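Long-range contacts in alpha-glucosidase (Pseudoalteromonas sp. K8, PDB 5HQA), which hydrolyses alpha-glucosidic bonds as a family 97 glycoside hydrolase, with a calcium ion at its glycan-binding pocket and an activity stimulated by chloride: residues Y520-S525 / G588-E593; F544-D549 / G653-F658; F567-R572 / R596-S601. One frame throughout, in Å; residues are numbered along the deposited sequence.

Contact 1 of 3, residues Y520-S525 / G588-E593; sequences YVVLYS and GAVTDE. With MG (magnesium ion), chain F.
V521 and V522, at the C-terminal end of helix 513-522, bracket the backbone of G588 in strand 585-591, the first at its amide and the second at its carbonyl. V521 keeps CG1 anti to its own backbone N (chi1 -168°), and this branch leads the approach, with CG1 3.5 Å from G588 N. Its other methyl faces F546 of helix 541-549. V522 uses the opposite branch: CG2, anti to the carbonyl carbon, comes within 3.5 Å of G588 O, and the same methyl also meets V590, V522 CG2 and V590 CG1 being 4.2 Å apart. The lack of a side chain on G588 lets helix and strand approach to 4.8 Å between V521 CA and G588 CA. I475 and I568 both pack against V522 and V590, so this methyl contact lies in a buried apolar cluster.

Beyond T591 the chain leaves the strand and reaches the magnesium ion, which D592 OD2 binds at 2.1 Å. E593 acts from the second shell, OE1 and OE2 each accepting a hydrogen bond from a different metal-bound water, while G565 and D566 supply the remaining protein ligands. The contact is thus a helix-on-sheet junction, joining a helix of the TIM-barrel region to the C-terminal antiparallel β-sheet, two of whose loops together carry the magnesium site.

Contact 2 of 3, residues F544-D549 / G653-F658; sequences FQFIQD and GTAIRF
F546 and D549, one helical turn apart on helix 541-549, meet A655 and R657, which point to the same side of strand 653-660. The apolar half of the contact is a CH-pi interaction. The methyl CB of A655 sits over one face of the F546 ring, 3.7 Å from its centroid and 16° off the normal, displaced toward the rim; the closest pair is F546 CZ and A655 CB at 3.6 Å. With CG anti to the backbone N (chi1 -177°), the phenyl reaches from the helix to the strand, so that the R657 backbone N lies at its edge, 4.0 Å from F546 CE1. Y616 adds an edge-to-face contact with the same ring.

The polar half is a salt bridge. R657 NH1 and D549 OD2 are 3.1 Å apart, but the hydrogen bond is bent and weak, and the carboxylate and guanidinium planes stand 79° apart, not side by side. Each charge has a second partner: Q545 NE2 donates to D549 OD1 at 2.8 Å, arriving from above the carboxylate plane, and R657 NH2 forms a salt bridge with D584, its stronger partner. Chemically, then, a ring-on-methyl contact in the buried part gives way to a partly exposed ion pair, in which D549 is probably positioned as much by Q545 as by the arginine, and R657 is shared unequally between two acids.

Contact 3 of 3, residues F567-R572 / R596-S601; sequences FIVFAR and RTIEIS
F567 and I598 are brought together by their first torsions. In F567, CG lies between the backbone N and the carbonyl carbon (chi1 74°), which throws the phenyl out across its strand and turns its CD2 flank to the opposing strand. In I598, CG1 is anti to the carbonyl carbon (chi1 -50°), and the chain runs on extended so that CD1 is delivered to where F567 and V569 adjoin. The result is a tight meeting of F567 CD2 with I598 CD1 at 3.5 Å, the methyl approaching the ring obliquely. The same methyl also touches V569, whose CG2 lies 4.0 Å from I598 CD1. Both pairs overlap alongside, running antiparallel, so one methyl of I598 serves residues i and i+2 of the facing strand.

The two strands belong to different sheets: 567-574 to the six-stranded antiparallel sheet of the C-terminal region, 596-601 to a two-stranded sheet made with 643-648. The axes of the two segments approach to 9.9 Å and cross at -33°, the geometry of a β-sandwich, where two sheets face each other through a layer of side chains. L646 and L648 from strand 643-648 and L560 and L587 from the larger sheet extend this apolar layer.

Further along, V569 and I600 reach toward each other tip to tip, V569 CG1 and I600 CD1 being 4.0 Å apart. At the other end, R596 crosses F567 at about a right angle and touches it through its aliphatic stem, R596 CD lying 3.9 Å from F567 CB. The arginine chain is extended from CG to NE, which carries the guanidinium past the phenylalanine to the magnesium site; there its NE forms a salt bridge with D592, while the pairing of its NH2 with D566 is long and weak.

How the contacts relate
All three contacts reach the six-stranded C-terminal sheet, in which strands 567-574, 585-591 and 653-660 are consecutive neighbours. Contacts 1 and 2, centred 12 Å apart, attach two helices, 513-522 and 541-549, to it and are joined by a hydrogen bond between A589 N and T654 O, 2.9 Å. The centres of contacts 1 and 3 are 10 Å apart; R572 NE binds V521 O at 2.7 Å, fastening the helix end to the sheet. Contact 3 packs the small second sheet and also borders the magnesium site held by contact 1. Contacts 2 and 3, 15 Å between centres, do not touch. None of the segments supplies a calcium ligand or lines the glycan pocket.

Contact 1 of 3, residues Y520-S525 / G588-E593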
ATOM      1  N   TYR A 520      -5.627   5.157 -12.917  1.00 10.93           N
ATOM      2  CA  TYR A 520      -5.302   3.787 -13.294  1.00 10.59           C
ATOM      3  C   TYR A 520      -3.829   3.616 -13.619  1.00 13.61           C
ATOM      4  O   TYR A 520      -3.331   2.484 -13.620  1.00 15.20           O
ATOM      5  CB  TYR A 520      -6.175   3.342 -14.482  1.00 11.67           C
ATOM      6  CG  TYR A 520      -7.603   3.104 -14.048  1.00 11.38           C
ATOM      7  CD1 TYR A 520      -8.009   1.858 -13.594  1.00 12.58           C
ATOM      8  CD2 TYR A 520      -8.521   4.139 -14.032  1.00 11.85           C
ATOM      9  CE1 TYR A 520      -9.301   1.640 -13.161  1.00 14.06           C
ATOM     10  CE2 TYR A 520      -9.820   3.933 -13.595  1.00 12.38           C
ATOM     11  CZ  TYR A 520     -10.204   2.681 -13.162  1.00 13.50           C
ATOM     12  OH  TYR A 520     -11.490   2.478 -12.722  1.00 13.21           O
ATOM     13  N   VAL A 521      -3.121   4.703 -13.911  1.00 11.50           N
ATOM     14  CA  VAL A 521      -1.689   4.633 -14.123  1.00 12.38           C
ATOM     15  C   VAL A 521      -0.912   5.235 -12.958  1.00 13.16           C
ATOM     16  O   VAL A 521       0.213   4.802 -12.693  1.00 14.41           O
ATOM     17  CB  VAL A 521      -1.290   5.306 -15.456  1.00 11.57           C
ATOM     18  CG1 VAL A 521       0.168   4.975 -15.814  1.00 11.35           C
ATOM     19  CG2 VAL A 521      -2.230   4.860 -16.570  1.00 12.12           C
ATOM     20  N   VAL A 522      -1.491   6.190 -12.228  1.00 12.67           N
ATOM     21  CA  VAL A 522      -0.757   6.819 -11.136  1.00 11.82           C
ATOM     22  C   VAL A 522      -0.683   5.906  -9.916  1.00 14.16           C
ATOM     23  O   VAL A 522       0.368   5.808  -9.273  1.00 14.86           O
ATOM     24  CB  VAL A 522      -1.389   8.181 -10.791  1.00 13.08           C
ATOM     25  CG1 VAL A 522      -0.818   8.710  -9.480  1.00 12.42           C
ATOM     26  CG2 VAL A 522      -1.139   9.170 -11.915  1.00 14.70           C
ATOM     27  N   LEU A 523      -1.781   5.233  -9.556  1.00 11.17           N
ATOM     28  CA  LEU A 523      -1.824   4.430  -8.329  1.00 11.91           C
ATOM     29  C   LEU A 523      -1.725   2.956  -8.696  1.00 13.85           C
ATOM     30  O   LEU A 523      -2.687   2.377  -9.211  1.00 14.19           O
ATOM     31  CB  LEU A 523      -3.097   4.702  -7.532  1.00 12.17           C
ATOM     32  CG  LEU A 523      -3.300   6.126  -7.016  1.00 14.57           C
ATOM     33  CD1 LEU A 523      -4.636   6.213  -6.277  1.00 14.10           C
ATOM     34  CD2 LEU A 523      -2.145   6.563  -6.113  1.00 13.29           C
ATOM     35  N   TYR A 524      -0.571   2.348  -8.429  1.00 11.01           N
ATOM     36  CA  TYR A 524      -0.366   0.964  -8.830  1.00  9.83           C
ATOM     37  C   TYR A 524      -1.190   0.012  -7.963  1.00 13.44           C
ATOM     38  O   TYR A 524      -1.205   0.124  -6.732  1.00 13.15           O
ATOM     39  CB  TYR A 524       1.115   0.578  -8.758  1.00 11.67           C
ATOM     40  CG  TYR A 524       1.250  -0.917  -8.925  1.00 14.82           C
ATOM     41  CD1 TYR A 524       0.839  -1.537 -10.107  1.00 13.36           C
ATOM     42  CD2 TYR A 524       1.717  -1.720  -7.887  1.00 14.53           C
ATOM     43  CE1 TYR A 524       0.910  -2.912 -10.261  1.00 11.97           C
ATOM     44  CE2 TYR A 524       1.797  -3.101  -8.037  1.00 14.68           C
ATOM     45  CZ  TYR A 524       1.387  -3.681  -9.224  1.00 12.46           C
ATOM     46  OH  TYR A 524       1.452  -5.037  -9.371  1.00 15.39           O
ATOM     47  N   SER A 525      -1.868  -0.943  -8.615  1.00 12.02           N
ATOM     48  CA  SER A 525      -2.448  -2.097  -7.942  1.00 11.09           C
ATOM     49  C   SER A 525      -2.633  -3.202  -8.968  1.00 11.44           C
ATOM     50  O   SER A 525      -3.016  -2.904 -10.110  1.00 12.02           O
ATOM     51  CB  SER A 525      -3.789  -1.751  -7.289  1.00 13.10           C
ATOM     52  OG  SER A 525      -4.338  -2.889  -6.648  1.00 14.32           O
ATOM     53  N   GLY A 588      -0.019   8.389 -16.747  1.00 11.42           N
ATOM     54  CA  GLY A 588      -1.026   9.068 -15.960  1.00 12.15           C
ATOM     55  C   GLY A 588      -0.388  10.223 -15.217  1.00 14.44           C
ATOM     56  O   GLY A 588       0.742  10.106 -14.728  1.00 12.49           O
ATOM     57  N   ALA A 589      -1.085  11.355 -15.145  1.00 13.88           N
ATOM     58  CA  ALA A 589      -0.609  12.504 -14.384  1.00 11.74           C
ATOM     59  C   ALA A 589      -1.782  13.096 -13.615  1.00 12.82           C
ATOM     60  O   ALA A 589      -2.904  13.126 -14.124  1.00 13.06           O
ATOM     61  CB  ALA A 589       0.016  13.564 -15.302  1.00 11.26           C
ATOM     62  N   VAL A 590      -1.531  13.542 -12.380  1.00 11.25           N
ATOM     63  CA  VAL A 590      -2.544  14.249 -11.603  1.00 12.51           C
ATOM     64  C   VAL A 590      -1.897  15.445 -10.920  1.00 13.36           C
ATOM     65  O   VAL A 590      -0.685  15.482 -10.688  1.00 12.04           O
ATOM     66  CB  VAL A 590      -3.245  13.364 -10.542  1.00 11.64           C
ATOM     67  CG1 VAL A 590      -3.967  12.182 -11.205  1.00 11.01           C
ATOM     68  CG2 VAL A 590      -2.256  12.899  -9.487  1.00 11.82           C
ATOM     69  N   THR A 591      -2.728  16.430 -10.597  1.00 12.42           N
ATOM     70  CA  THR A 591      -2.283  17.580  -9.832  1.00 11.64           C
ATOM     71  C   THR A 591      -3.122  17.695  -8.558  1.00 13.55           C
ATOM     72  O   THR A 591      -4.024  16.892  -8.302  1.00 14.02           O
ATOM     73  CB  THR A 591      -2.369  18.854 -10.673  1.00 11.73           C
ATOM     74  OG1 THR A 591      -1.827  19.956  -9.931  1.00 11.91           O
ATOM     75  CG2 THR A 591      -3.835  19.141 -11.048  1.00 11.67           C
ATOM     76  N   ASP A 592      -2.803  18.711  -7.760  1.00 10.87           N
ATOM     77  CA  ASP A 592      -3.521  19.006  -6.523  1.00 10.26           C
ATOM     78  C   ASP A 592      -4.596  20.057  -6.789  1.00 13.41           C
ATOM     79  O   ASP A 592      -5.223  20.045  -7.852  1.00 11.84           O
ATOM     80  CB  ASP A 592      -2.537  19.473  -5.440  1.00 10.44           C
ATOM     81  CG  ASP A 592      -1.710  20.696  -5.876  1.00 13.53           C
ATOM     82  OD1 ASP A 592      -1.960  21.215  -6.985  1.00 12.76           O
ATOM     83  OD2 ASP A 592      -0.823  21.144  -5.106  1.00 13.92           O
ATOM     84  N   GLU A 593      -4.805  20.992  -5.855  1.00 10.61           N
ATOM     85  CA  GLU A 593      -5.844  21.998  -6.069  1.00 11.58           C
ATOM     86  C   GLU A 593      -5.477  23.010  -7.152  1.00 13.67           C
ATOM     87  O   GLU A 593      -6.355  23.768  -7.591  1.00 15.16           O
ATOM     88  CB  GLU A 593      -6.155  22.729  -4.754  1.00 12.31           C
ATOM     89  CG  GLU A 593      -5.068  23.723  -4.302  1.00 13.58           C
ATOM     90  CD  GLU A 593      -3.830  23.046  -3.704  1.00 17.99           C
ATOM     91  OE1 GLU A 593      -3.882  21.831  -3.394  1.00 15.53           O
ATOM     92  OE2 GLU A 593      -2.797  23.736  -3.546  1.00 19.86           O
TER
HETATM   93 MG    MG F 704       0.104  20.981  -3.240  1.00 12.83          MG
HETATM   94  O   HOH W   1      -1.624  20.945  -2.177  1.00 10.36           O
HETATM   95  O   HOH W   2      -0.055  23.063  -3.242  1.00 13.18           O
HETATM   96  O   HOH W   3       1.113  21.038  -1.424  1.00 12.15           O

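Contact 2 of 3, residues F544-D549 / G653-F658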
ATOM      1  N   PHE A 544     -14.906   5.796 -21.016  1.00 14.22           N
ATOM      2  CA  PHE A 544     -14.827   4.442 -20.478  1.00 15.47           C
ATOM      3  C   PHE A 544     -13.830   3.587 -21.250  1.00 17.82           C
ATOM      4  O   PHE A 544     -13.278   2.626 -20.697  1.00 15.84           O
ATOM      5  CB  PHE A 544     -16.221   3.805 -20.506  1.00 15.75           C
ATOM      6  CG  PHE A 544     -16.327   2.515 -19.731  1.00 17.62           C
ATOM      7  CD1 PHE A 544     -15.775   2.399 -18.465  1.00 20.07           C
ATOM      8  CD2 PHE A 544     -17.023   1.432 -20.260  1.00 22.78           C
ATOM      9  CE1 PHE A 544     -15.895   1.222 -17.749  1.00 21.17           C
ATOM     10  CE2 PHE A 544     -17.146   0.248 -19.550  1.00 21.27           C
ATOM     11  CZ  PHE A 544     -16.575   0.144 -18.296  1.00 20.16           C
ATOM     12  N   GLN A 545     -13.579   3.924 -22.521  1.00 14.73           N
ATOM     13  CA  GLN A 545     -12.646   3.139 -23.326  1.00 15.01           C
ATOM     14  C   GLN A 545     -11.256   3.083 -22.694  1.00 16.12           C
ATOM     15  O   GLN A 545     -10.570   2.057 -22.800  1.00 16.11           O
ATOM     16  CB  GLN A 545     -12.564   3.705 -24.746  1.00 15.52           C
ATOM     17  CG  GLN A 545     -11.780   2.820 -25.710  1.00 19.75           C
ATOM     18  CD  GLN A 545     -12.456   1.480 -25.943  1.00 23.93           C
ATOM     19  OE1 GLN A 545     -13.612   1.414 -26.375  1.00 24.19           O
ATOM     20  NE2 GLN A 545     -11.740   0.401 -25.650  1.00 21.79           N
ATOM     21  N   PHE A 546     -10.822   4.154 -22.018  1.00 14.04           N
ATOM     22  CA  PHE A 546      -9.509   4.084 -21.384  1.00 13.89           C
ATOM     23  C   PHE A 546      -9.477   3.019 -20.297  1.00 16.15           C
ATOM     24  O   PHE A 546      -8.498   2.274 -20.178  1.00 15.57           O
ATOM     25  CB  PHE A 546      -9.088   5.423 -20.787  1.00 13.44           C
ATOM     26  CG  PHE A 546      -7.705   5.372 -20.208  1.00 13.07           C
ATOM     27  CD1 PHE A 546      -6.595   5.400 -21.048  1.00 14.40           C
ATOM     28  CD2 PHE A 546      -7.509   5.225 -18.839  1.00 14.61           C
ATOM     29  CE1 PHE A 546      -5.301   5.316 -20.527  1.00 12.87           C
ATOM     30  CE2 PHE A 546      -6.224   5.140 -18.311  1.00 14.19           C
ATOM     31  CZ  PHE A 546      -5.120   5.183 -19.161  1.00 13.81           C
ATOM     32  N   ILE A 547     -10.532   2.942 -19.483  1.00 14.70           N
ATOM     33  CA  ILE A 547     -10.580   1.934 -18.430  1.00 14.08           C
ATOM     34  C   ILE A 547     -10.625   0.537 -19.035  1.00 16.95           C
ATOM     35  O   ILE A 547     -10.001  -0.399 -18.522  1.00 15.79           O
ATOM     36  CB  ILE A 547     -11.782   2.193 -17.503  1.00 15.02           C
ATOM     37  CG1 ILE A 547     -11.660   3.573 -16.861  1.00 12.39           C
ATOM     38  CG2 ILE A 547     -11.875   1.111 -16.432  1.00 14.55           C
ATOM     39  CD1 ILE A 547     -12.805   3.916 -15.891  1.00 15.04           C
ATOM     40  N   GLN A 548     -11.359   0.372 -20.138  1.00 16.62           N
ATOM     41  CA  GLN A 548     -11.378  -0.919 -20.812  1.00 16.37           C
ATOM     42  C   GLN A 548     -10.004  -1.292 -21.340  1.00 17.24           C
ATOM     43  O   GLN A 548      -9.648  -2.474 -21.358  1.00 17.78           O
ATOM     44  CB  GLN A 548     -12.374  -0.901 -21.962  1.00 15.10           C
ATOM     45  CG  GLN A 548     -13.820  -0.812 -21.529  1.00 15.17           C
ATOM     46  CD  GLN A 548     -14.734  -0.717 -22.723  1.00 25.54           C
ATOM     47  OE1 GLN A 548     -15.038   0.376 -23.192  1.00 28.72           O
ATOM     48  NE2 GLN A 548     -15.147  -1.861 -23.248  1.00 24.32           N
ATOM     49  N   ASP A 549      -9.224  -0.301 -21.784  1.00 15.85           N
ATOM     50  CA  ASP A 549      -7.938  -0.595 -22.409  1.00 16.83           C
ATOM     51  C   ASP A 549      -6.829  -0.836 -21.389  1.00 15.42           C
ATOM     52  O   ASP A 549      -5.918  -1.629 -21.650  1.00 17.18           O
ATOM     53  CB  ASP A 549      -7.507   0.550 -23.331  1.00 16.87           C
ATOM     54  CG  ASP A 549      -8.294   0.609 -24.634  1.00 20.64           C
ATOM     55  OD1 ASP A 549      -9.106  -0.305 -24.928  1.00 21.28           O
ATOM     56  OD2 ASP A 549      -8.068   1.585 -25.384  1.00 21.42           O
ATOM     57  N   GLY A 653      -6.144  15.950 -14.410  1.00 11.82           N
ATOM     58  CA  GLY A 653      -5.245  14.863 -14.748  1.00 11.76           C
ATOM     59  C   GLY A 653      -5.287  14.582 -16.232  1.00 12.92           C
ATOM     60  O   GLY A 653      -6.097  15.144 -16.975  1.00 14.56           O
ATOM     61  N   THR A 654      -4.381  13.706 -16.657  1.00 12.34           N
ATOM     62  CA  THR A 654      -4.320  13.242 -18.037  1.00 12.96           C
ATOM     63  C   THR A 654      -3.970  11.766 -18.022  1.00 15.25           C
ATOM     64  O   THR A 654      -3.128  11.331 -17.229  1.00 15.09           O
ATOM     65  CB  THR A 654      -3.284  14.019 -18.870  1.00 17.82           C
ATOM     66  OG1 THR A 654      -3.750  15.356 -19.070  1.00 24.78           O
ATOM     67  CG2 THR A 654      -3.099  13.392 -20.245  1.00 15.15           C
ATOM     68  N   ALA A 655      -4.640  11.000 -18.881  1.00 12.87           N
ATOM     69  CA  ALA A 655      -4.361   9.587 -19.075  1.00 12.21           C
ATOM     70  C   ALA A 655      -4.068   9.364 -20.547  1.00 14.97           C
ATOM     71  O   ALA A 655      -4.773   9.900 -21.411  1.00 14.78           O
ATOM     72  CB  ALA A 655      -5.551   8.722 -18.639  1.00 12.14           C
ATOM     73  N   ILE A 656      -3.026   8.586 -20.845  1.00 13.09           N
ATOM     74  CA  ILE A 656      -2.620   8.363 -22.229  1.00 13.44           C
ATOM     75  C   ILE A 656      -2.349   6.887 -22.452  1.00 15.63           C
ATOM     76  O   ILE A 656      -1.646   6.253 -21.658  1.00 15.20           O
ATOM     77  CB  ILE A 656      -1.370   9.175 -22.604  1.00 14.60           C
ATOM     78  CG1 ILE A 656      -1.580  10.654 -22.295  1.00 15.24           C
ATOM     79  CG2 ILE A 656      -1.028   8.966 -24.090  1.00 14.39           C
ATOM     80  CD1 ILE A 656      -0.377  11.486 -22.612  1.00 16.01           C
ATOM     81  N   ARG A 657      -2.881   6.349 -23.543  1.00 15.94           N
ATOM     82  CA  ARG A 657      -2.449   5.062 -24.067  1.00 14.58           C
ATOM     83  C   ARG A 657      -1.542   5.321 -25.266  1.00 15.14           C
ATOM     84  O   ARG A 657      -1.959   5.962 -26.233  1.00 17.86           O
ATOM     85  CB  ARG A 657      -3.638   4.193 -24.481  1.00 15.40           C
ATOM     86  CG  ARG A 657      -3.205   2.938 -25.207  1.00 15.58           C
ATOM     87  CD  ARG A 657      -4.372   2.085 -25.653  1.00 16.92           C
ATOM     88  NE  ARG A 657      -3.858   0.909 -26.354  1.00 18.77           N
ATOM     89  CZ  ARG A 657      -4.613   0.044 -27.024  1.00 21.07           C
ATOM     90  NH1 ARG A 657      -5.926   0.222 -27.090  1.00 20.16           N
ATOM     91  NH2 ARG A 657      -4.049  -0.995 -27.630  1.00 20.54           N
ATOM     92  N   PHE A 658      -0.299   4.851 -25.192  1.00 15.15           N
ATOM     93  CA  PHE A 658       0.624   4.911 -26.322  1.00 15.79           C
ATOM     94  C   PHE A 658       0.535   3.567 -27.028  1.00 19.27           C
ATOM     95  O   PHE A 658       1.172   2.593 -26.616  1.00 19.41           O
ATOM     96  CB  PHE A 658       2.046   5.210 -25.862  1.00 17.13           C
ATOM     97  CG  PHE A 658       2.203   6.560 -25.244  1.00 16.62           C
ATOM     98  CD1 PHE A 658       2.408   7.678 -26.042  1.00 17.68           C
ATOM     99  CD2 PHE A 658       2.146   6.716 -23.867  1.00 14.52           C
ATOM    100  CE1 PHE A 658       2.554   8.933 -25.474  1.00 17.39           C
ATOM    101  CE2 PHE A 658       2.287   7.970 -23.286  1.00 15.30           C
ATOM    102  CZ  PHE A 658       2.491   9.079 -24.091  1.00 17.00           C
TER

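Contact 3 of 3, residues F567-R572 / R596-S601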
ATOM      1  N   PHE A 567       2.009  17.192  -7.473  1.00 10.97           N
ATOM      2  CA  PHE A 567       1.684  16.466  -8.702  1.00 10.82           C
ATOM      3  C   PHE A 567       2.577  15.246  -8.834  1.00 11.37           C
ATOM      4  O   PHE A 567       3.602  15.130  -8.158  1.00 11.18           O
ATOM      5  CB  PHE A 567       1.832  17.351  -9.951  1.00 11.22           C
ATOM      6  CG  PHE A 567       3.262  17.630 -10.350  1.00 12.11           C
ATOM      7  CD1 PHE A 567       4.019  18.585  -9.669  1.00 13.76           C
ATOM      8  CD2 PHE A 567       3.843  16.962 -11.429  1.00 11.95           C
ATOM      9  CE1 PHE A 567       5.341  18.862 -10.047  1.00 14.24           C
ATOM     10  CE2 PHE A 567       5.156  17.228 -11.815  1.00 12.91           C
ATOM     11  CZ  PHE A 567       5.909  18.178 -11.122  1.00 15.76           C
ATOM     12  N   ILE A 568       2.182  14.342  -9.734  1.00 10.68           N
ATOM     13  CA  ILE A 568       3.021  13.206 -10.105  1.00 10.80           C
ATOM     14  C   ILE A 568       2.667  12.792 -11.529  1.00 15.01           C
ATOM     15  O   ILE A 568       1.512  12.897 -11.954  1.00 12.64           O
ATOM     16  CB  ILE A 568       2.879  12.012  -9.121  1.00 12.85           C
ATOM     17  CG1 ILE A 568       3.768  10.845  -9.580  1.00 17.81           C
ATOM     18  CG2 ILE A 568       1.430  11.581  -9.003  1.00 13.73           C
ATOM     19  CD1 ILE A 568       4.521  10.154  -8.511  1.00 19.07           C
ATOM     20  N   VAL A 569       3.683  12.337 -12.270  1.00 11.19           N
ATOM     21  CA  VAL A 569       3.542  11.809 -13.625  1.00 11.35           C
ATOM     22  C   VAL A 569       4.188  10.431 -13.661  1.00 13.07           C
ATOM     23  O   VAL A 569       5.380  10.295 -13.354  1.00 14.34           O
ATOM     24  CB  VAL A 569       4.196  12.720 -14.675  1.00 12.39           C
ATOM     25  CG1 VAL A 569       3.938  12.169 -16.083  1.00 13.01           C
ATOM     26  CG2 VAL A 569       3.683  14.146 -14.541  1.00 13.87           C
ATOM     27  N   PHE A 570       3.416   9.414 -14.056  1.00 13.25           N
ATOM     28  CA  PHE A 570       3.899   8.044 -14.190  1.00 11.45           C
ATOM     29  C   PHE A 570       3.827   7.621 -15.646  1.00 14.13           C
ATOM     30  O   PHE A 570       2.853   7.931 -16.335  1.00 14.62           O
ATOM     31  CB  PHE A 570       3.051   7.068 -13.373  1.00 12.11           C
ATOM     32  CG  PHE A 570       3.721   6.534 -12.139  1.00 11.76           C
ATOM     33  CD1 PHE A 570       4.683   5.539 -12.233  1.00 14.26           C
ATOM     34  CD2 PHE A 570       3.341   6.982 -10.883  1.00 13.47           C
ATOM     35  CE1 PHE A 570       5.289   5.019 -11.085  1.00 14.79           C
ATOM     36  CE2 PHE A 570       3.934   6.467  -9.737  1.00 12.99           C
ATOM     37  CZ  PHE A 570       4.902   5.482  -9.843  1.00 13.34           C
ATOM     38  N   ALA A 571       4.859   6.917 -16.112  1.00 13.30           N
ATOM     39  CA  ALA A 571       4.810   6.166 -17.359  1.00 12.76           C
ATOM     40  C   ALA A 571       5.076   4.697 -17.043  1.00 15.38           C
ATOM     41  O   ALA A 571       5.997   4.381 -16.277  1.00 14.38           O
ATOM     42  CB  ALA A 571       5.832   6.699 -18.368  1.00 13.04           C
ATOM     43  N   ARG A 572       4.262   3.800 -17.608  1.00 13.47           N
ATOM     44  CA  ARG A 572       4.424   2.371 -17.358  1.00 12.99           C
ATOM     45  C   ARG A 572       4.235   1.593 -18.655  1.00 14.52           C
ATOM     46  O   ARG A 572       3.382   1.937 -19.478  1.00 13.97           O
ATOM     47  CB  ARG A 572       3.430   1.854 -16.303  1.00 12.70           C
ATOM     48  CG  ARG A 572       3.386   2.646 -15.008  1.00 12.25           C
ATOM     49  CD  ARG A 572       2.431   1.986 -14.029  1.00 12.13           C
ATOM     50  NE  ARG A 572       2.061   2.845 -12.903  1.00 12.04           N
ATOM     51  CZ  ARG A 572       2.555   2.738 -11.671  1.00 13.97           C
ATOM     52  NH1 ARG A 572       3.470   1.812 -11.392  1.00 13.73           N
ATOM     53  NH2 ARG A 572       2.129   3.556 -10.709  1.00 11.34           N
ATOM     54  N   ARG A 596      -1.883  23.007 -13.356  1.00 14.35           N
ATOM     55  CA  ARG A 596      -0.439  22.894 -13.549  1.00 16.62           C
ATOM     56  C   ARG A 596      -0.130  22.534 -14.992  1.00 17.54           C
ATOM     57  O   ARG A 596      -0.826  21.717 -15.600  1.00 18.94           O
ATOM     58  CB  ARG A 596       0.201  21.825 -12.636  1.00 17.49           C
ATOM     59  CG  ARG A 596       0.282  22.216 -11.176  1.00 22.00           C
ATOM     60  CD  ARG A 596       0.975  21.169 -10.266  1.00 17.01           C
ATOM     61  NE  ARG A 596       0.641  21.515  -8.885  1.00 18.67           N
ATOM     62  CZ  ARG A 596       1.291  22.429  -8.179  1.00 24.25           C
ATOM     63  NH1 ARG A 596       2.339  23.042  -8.725  1.00 24.83           N
ATOM     64  NH2 ARG A 596       0.912  22.730  -6.933  1.00 23.53           N
ATOM     65  N   THR A 597       0.933  23.134 -15.522  1.00 15.69           N
ATOM     66  CA  THR A 597       1.498  22.775 -16.816  1.00 16.41           C
ATOM     67  C   THR A 597       2.783  21.994 -16.580  1.00 18.54           C
ATOM     68  O   THR A 597       3.653  22.445 -15.831  1.00 19.29           O
ATOM     69  CB  THR A 597       1.783  24.024 -17.650  1.00 20.94           C
ATOM     70  OG1 THR A 597       0.552  24.710 -17.901  1.00 25.33           O
ATOM     71  CG2 THR A 597       2.432  23.656 -18.975  1.00 20.52           C
ATOM     72  N   ILE A 598       2.895  20.821 -17.198  1.00 16.25           N
ATOM     73  CA  ILE A 598       4.051  19.952 -17.007  1.00 17.21           C
ATOM     74  C   ILE A 598       4.606  19.570 -18.374  1.00 18.84           C
ATOM     75  O   ILE A 598       3.880  19.016 -19.207  1.00 18.97           O
ATOM     76  CB  ILE A 598       3.696  18.687 -16.214  1.00 17.36           C
ATOM     77  CG1 ILE A 598       2.927  19.051 -14.947  1.00 19.58           C
ATOM     78  CG2 ILE A 598       4.966  17.911 -15.873  1.00 16.96           C
ATOM     79  CD1 ILE A 598       2.188  17.880 -14.367  1.00 19.71           C
ATOM     80  N   GLU A 599       5.889  19.839 -18.597  1.00 17.99           N
ATOM     81  CA  GLU A 599       6.548  19.436 -19.832  1.00 20.40           C
ATOM     82  C   GLU A 599       7.161  18.052 -19.659  1.00 23.04           C
ATOM     83  O   GLU A 599       7.897  17.810 -18.697  1.00 23.79           O
ATOM     84  CB  GLU A 599       7.628  20.443 -20.220  1.00 22.53           C
ATOM     85  CG  GLU A 599       7.169  21.878 -20.121  1.00 28.10           C
ATOM     86  CD  GLU A 599       6.178  22.255 -21.208  1.00 36.43           C
ATOM     87  OE1 GLU A 599       6.037  21.488 -22.192  1.00 36.32           O
ATOM     88  OE2 GLU A 599       5.540  23.324 -21.075  1.00 37.99           O
ATOM     89  N   ILE A 600       6.875  17.156 -20.599  1.00 19.23           N
ATOM     90  CA  ILE A 600       7.260  15.754 -20.499  1.00 22.26           C
ATOM     91  C   ILE A 600       7.971  15.344 -21.784  1.00 24.35           C
ATOM     92  O   ILE A 600       7.454  15.565 -22.884  1.00 23.47           O
ATOM     93  CB  ILE A 600       6.027  14.860 -20.248  1.00 25.02           C
ATOM     94  CG1 ILE A 600       5.502  15.079 -18.827  1.00 24.85           C
ATOM     95  CG2 ILE A 600       6.348  13.393 -20.483  1.00 29.23           C
ATOM     96  CD1 ILE A 600       6.516  14.761 -17.752  1.00 25.27           C
ATOM     97  N   SER A 601       9.152  14.754 -21.648  1.00 22.09           N
ATOM     98  CA  SER A 601       9.783  14.088 -22.778  1.00 20.67           C
ATOM     99  C   SER A 601       9.183  12.700 -22.956  1.00 20.68           C
ATOM    100  O   SER A 601       8.936  11.983 -21.982  1.00 20.11           O
ATOM    101  CB  SER A 601      11.292  13.969 -22.567  1.00 19.98           C
ATOM    102  OG  SER A 601      11.849  13.112 -23.546  1.00 22.90           O
TER